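Local atomic coordinates of 16L protein (Yaba-like disease virus, PDB entry 6TQP), a protein that probably inhibits apoptosis of the infected cell as a viral relative of Bcl-2, by capturing pro-death proteins of that family. Residues V21-E26 and L46-C51. Residues are numbered along the deposited sequence; the frame is centred on the assembly and turned at random.
Sequences VFYINE and LIKEDC
Y23 reaches across from helix 12-27 to lie against K48 and C51 of helix 38-68, and its ring makes the tightly packed part of this contact. The two helix segments are far apart, 11.1 Å between axes that cross at -50°, a gap that suits a long, flat side chain. A chi1 of -180° puts CG of the tyrosine anti to the backbone N and carries the ring across to helix 38-68. The CE1 corner of the ring meets the lysine stem obliquely, Y23 CE1 lying 3.7 Å from K48 CG, and the two side chains cross at about a right angle. Its far end meets the cysteine: Y23 OH is 3.5 Å from C51 CB, and Y23 CE2 is 3.9 Å from that same CB. C51 is short enough for the phenol to come up against its CB, while its sulfur stands obliquely to the ring, SG 5.4 Å from the centroid, in a sulfur-aromatic contact. The phenol hydroxyl would be costly to bury without a partner; a water 2.8 Å from Y23 OH supplies one, and passes on a long, weak bond to C51 O.

One turn after Y23, the contact becomes looser and more open to solvent. K48 extends fully: its CB and CG lie against the ring, while the rest of the chain runs on to E26 and a salt bridge whose hydrogen bond, K48 NZ to E26 OE2 at 3.3 Å, is weak. Both residues are partly exposed, which suits charged residues with long side chains at the margin of the core.

This crossing belongs to the all-helical Bcl-2 fold. Helix 96-113 packs against it, through I103 and S107 against Y23 and through S104, whose hydroxyl hydrogen-bonds C51 O, while helix 137-148 packs on I47 through I144.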
ATOM      1  N   VAL A  21      -5.142  -6.744   1.391  1.00 28.59           N
ATOM      2  CA  VAL A  21      -4.930  -7.548   2.593  1.00 29.52           C
ATOM      3  C   VAL A  21      -4.239  -8.851   2.231  1.00 36.51           C
ATOM      4  O   VAL A  21      -3.289  -9.276   2.897  1.00 39.40           O
ATOM      5  CB  VAL A  21      -6.265  -7.791   3.317  1.00 38.15           C
ATOM      6  CG1 VAL A  21      -6.083  -8.762   4.501  1.00 38.34           C
ATOM      7  CG2 VAL A  21      -6.833  -6.467   3.789  1.00 32.42           C
ATOM      8  N   PHE A  22      -4.703  -9.500   1.161  1.00 36.10           N
ATOM      9  CA  PHE A  22      -4.085 -10.740   0.713  1.00 35.04           C
ATOM     10  C   PHE A  22      -2.620 -10.520   0.360  1.00 36.49           C
ATOM     11  O   PHE A  22      -1.743 -11.294   0.764  1.00 33.88           O
ATOM     12  CB  PHE A  22      -4.855 -11.281  -0.487  1.00 30.94           C
ATOM     13  CG  PHE A  22      -4.361 -12.614  -0.973  1.00 33.23           C
ATOM     14  CD1 PHE A  22      -3.288 -12.691  -1.845  1.00 36.53           C
ATOM     15  CD2 PHE A  22      -4.981 -13.785  -0.569  1.00 36.43           C
ATOM     16  CE1 PHE A  22      -2.832 -13.917  -2.303  1.00 34.96           C
ATOM     17  CE2 PHE A  22      -4.530 -15.018  -1.019  1.00 35.55           C
ATOM     18  CZ  PHE A  22      -3.453 -15.086  -1.883  1.00 35.10           C
ATOM     19  N   TYR A  23      -2.335  -9.450  -0.386  1.00 31.95           N
ATOM     20  CA  TYR A  23      -0.970  -9.180  -0.827  1.00 29.93           C
ATOM     21  C   TYR A  23      -0.048  -8.928   0.359  1.00 35.41           C
ATOM     22  O   TYR A  23       1.034  -9.524   0.467  1.00 37.86           O
ATOM     23  CB  TYR A  23      -0.963  -7.976  -1.775  1.00 29.32           C
ATOM     24  CG  TYR A  23       0.423  -7.636  -2.276  1.00 32.54           C
ATOM     25  CD1 TYR A  23       1.168  -8.563  -3.002  1.00 49.17           C
ATOM     26  CD2 TYR A  23       0.997  -6.408  -2.005  1.00 35.40           C
ATOM     27  CE1 TYR A  23       2.440  -8.260  -3.456  1.00 41.00           C
ATOM     28  CE2 TYR A  23       2.266  -6.096  -2.456  1.00 34.42           C
ATOM     29  CZ  TYR A  23       2.979  -7.016  -3.187  1.00 39.42           C
ATOM     30  OH  TYR A  23       4.243  -6.685  -3.619  1.00 44.02           O
ATOM     31  N   ILE A  24      -0.456  -8.032   1.258  1.00 30.06           N
ATOM     32  CA  ILE A  24       0.353  -7.734   2.435  1.00 29.85           C
ATOM     33  C   ILE A  24       0.612  -9.002   3.244  1.00 36.74           C
ATOM     34  O   ILE A  24       1.740  -9.247   3.690  1.00 42.41           O
ATOM     35  CB  ILE A  24      -0.330  -6.638   3.277  1.00 31.13           C
ATOM     36  CG1 ILE A  24      -0.406  -5.325   2.482  1.00 25.47           C
ATOM     37  CG2 ILE A  24       0.410  -6.420   4.600  1.00 35.86           C
ATOM     38  CD1 ILE A  24       0.931  -4.748   2.038  1.00 36.15           C
ATOM     39  N   ASN A  25      -0.419  -9.832   3.447  1.00 41.31           N
ATOM     40  CA  ASN A  25      -0.207 -11.077   4.181  1.00 44.20           C
ATOM     41  C   ASN A  25       0.768 -11.984   3.444  1.00 41.43           C
ATOM     42  O   ASN A  25       1.587 -12.667   4.069  1.00 48.94           O
ATOM     43  CB  ASN A  25      -1.535 -11.804   4.412  1.00 44.43           C
ATOM     44  CG  ASN A  25      -2.421 -11.101   5.426  1.00 50.63           C
ATOM     45  OD1 ASN A  25      -1.950 -10.297   6.237  1.00 59.88           O
ATOM     46  ND2 ASN A  25      -3.711 -11.403   5.387  1.00 51.83           N
ATOM     47  N   GLU A  26       0.696 -12.003   2.114  1.00 42.33           N
ATOM     48  CA  GLU A  26       1.621 -12.812   1.330  1.00 46.65           C
ATOM     49  C   GLU A  26       3.060 -12.335   1.515  1.00 63.68           C
ATOM     50  O   GLU A  26       3.989 -13.149   1.591  1.00 49.58           O
ATOM     51  CB  GLU A  26       1.204 -12.785  -0.143  1.00 47.54           C
ATOM     52  CG  GLU A  26       2.205 -13.414  -1.108  1.00 53.74           C
ATOM     53  CD  GLU A  26       1.620 -13.630  -2.501  1.00 58.66           C
ATOM     54  OE1 GLU A  26       0.589 -14.325  -2.617  1.00 81.29           O
ATOM     55  OE2 GLU A  26       2.191 -13.107  -3.479  1.00 72.40           O
ATOM     56  N   LEU A  46      -1.534  -7.883 -11.223  1.00 34.62           N
ATOM     57  CA  LEU A  46      -1.108  -6.578 -11.719  1.00 35.19           C
ATOM     58  C   LEU A  46      -0.428  -5.771 -10.618  1.00 35.19           C
ATOM     59  O   LEU A  46       0.641  -5.180 -10.824  1.00 39.10           O
ATOM     60  CB  LEU A  46      -2.306  -5.821 -12.276  1.00 35.88           C
ATOM     61  CG  LEU A  46      -2.953  -6.460 -13.511  1.00 40.17           C
ATOM     62  CD1 LEU A  46      -4.237  -5.729 -13.866  1.00 41.09           C
ATOM     63  CD2 LEU A  46      -1.997  -6.472 -14.704  1.00 47.55           C
ATOM     64  N   ILE A  47      -1.039  -5.739  -9.440  1.00 29.13           N
ATOM     65  CA  ILE A  47      -0.513  -4.939  -8.339  1.00 35.46           C
ATOM     66  C   ILE A  47       0.813  -5.503  -7.855  1.00 38.25           C
ATOM     67  O   ILE A  47       1.735  -4.757  -7.498  1.00 33.49           O
ATOM     68  CB  ILE A  47      -1.546  -4.897  -7.206  1.00 33.76           C
ATOM     69  CG1 ILE A  47      -2.685  -3.946  -7.580  1.00 41.48           C
ATOM     70  CG2 ILE A  47      -0.896  -4.515  -5.874  1.00 37.02           C
ATOM     71  CD1 ILE A  47      -3.896  -4.090  -6.710  1.00 43.58           C
ATOM     72  N   LYS A  48       0.918  -6.828  -7.802  1.00 31.38           N
ATOM     73  CA  LYS A  48       2.144  -7.455  -7.328  1.00 31.11           C
ATOM     74  C   LYS A  48       3.341  -7.027  -8.164  1.00 38.57           C
ATOM     75  O   LYS A  48       4.418  -6.748  -7.624  1.00 36.67           O
ATOM     76  CB  LYS A  48       1.981  -8.977  -7.359  1.00 33.63           C
ATOM     77  CG  LYS A  48       3.157  -9.765  -6.808  1.00 48.17           C
ATOM     78  CD  LYS A  48       2.850 -11.267  -6.812  1.00 51.57           C
ATOM     79  CE  LYS A  48       3.988 -12.072  -6.189  1.00 94.90           C
ATOM     80  NZ  LYS A  48       3.804 -13.541  -6.343  1.00115.39           N
ATOM     81  N   GLU A  49       3.181  -6.985  -9.487  1.00 44.49           N
ATOM     82  CA  GLU A  49       4.291  -6.588 -10.349  1.00 47.38           C
ATOM     83  C   GLU A  49       4.681  -5.137 -10.104  1.00 37.81           C
ATOM     84  O   GLU A  49       5.870  -4.812  -9.993  1.00 36.49           O
ATOM     85  CB  GLU A  49       3.923  -6.790 -11.815  1.00 72.88           C
ATOM     86  CG  GLU A  49       3.779  -8.233 -12.231  1.00115.37           C
ATOM     87  CD  GLU A  49       3.399  -8.365 -13.688  1.00116.77           C
ATOM     88  OE1 GLU A  49       2.974  -7.348 -14.281  1.00 90.06           O
ATOM     89  OE2 GLU A  49       3.530  -9.479 -14.239  1.00113.46           O
ATOM     90  N   ASP A  50       3.696  -4.240 -10.065  1.00 39.41           N
ATOM     91  CA  ASP A  50       3.992  -2.831  -9.832  1.00 40.70           C
ATOM     92  C   ASP A  50       4.668  -2.624  -8.480  1.00 41.13           C
ATOM     93  O   ASP A  50       5.667  -1.905  -8.376  1.00 43.62           O
ATOM     94  CB  ASP A  50       2.715  -1.996  -9.917  1.00 37.21           C
ATOM     95  CG  ASP A  50       2.126  -1.966 -11.314  1.00 43.10           C
ATOM     96  OD1 ASP A  50       2.857  -2.262 -12.283  1.00 46.85           O
ATOM     97  OD2 ASP A  50       0.929  -1.633 -11.442  1.00 44.22           O
ATOM     98  N   CYS A  51       4.140  -3.254  -7.427  1.00 37.18           N
ATOM     99  CA  CYS A  51       4.677  -3.011  -6.092  1.00 30.79           C
ATOM    100  C   CYS A  51       6.052  -3.641  -5.906  1.00 36.82           C
ATOM    101  O   CYS A  51       6.901  -3.067  -5.214  1.00 34.64           O
ATOM    102  CB  CYS A  51       3.690  -3.505  -5.038  1.00 26.89           C
ATOM    103  SG  CYS A  51       2.170  -2.506  -5.029  1.00 33.66           S
TER
HETATM  104  O   HOH W   1       5.862  -4.779  -2.463  1.00 32.49           O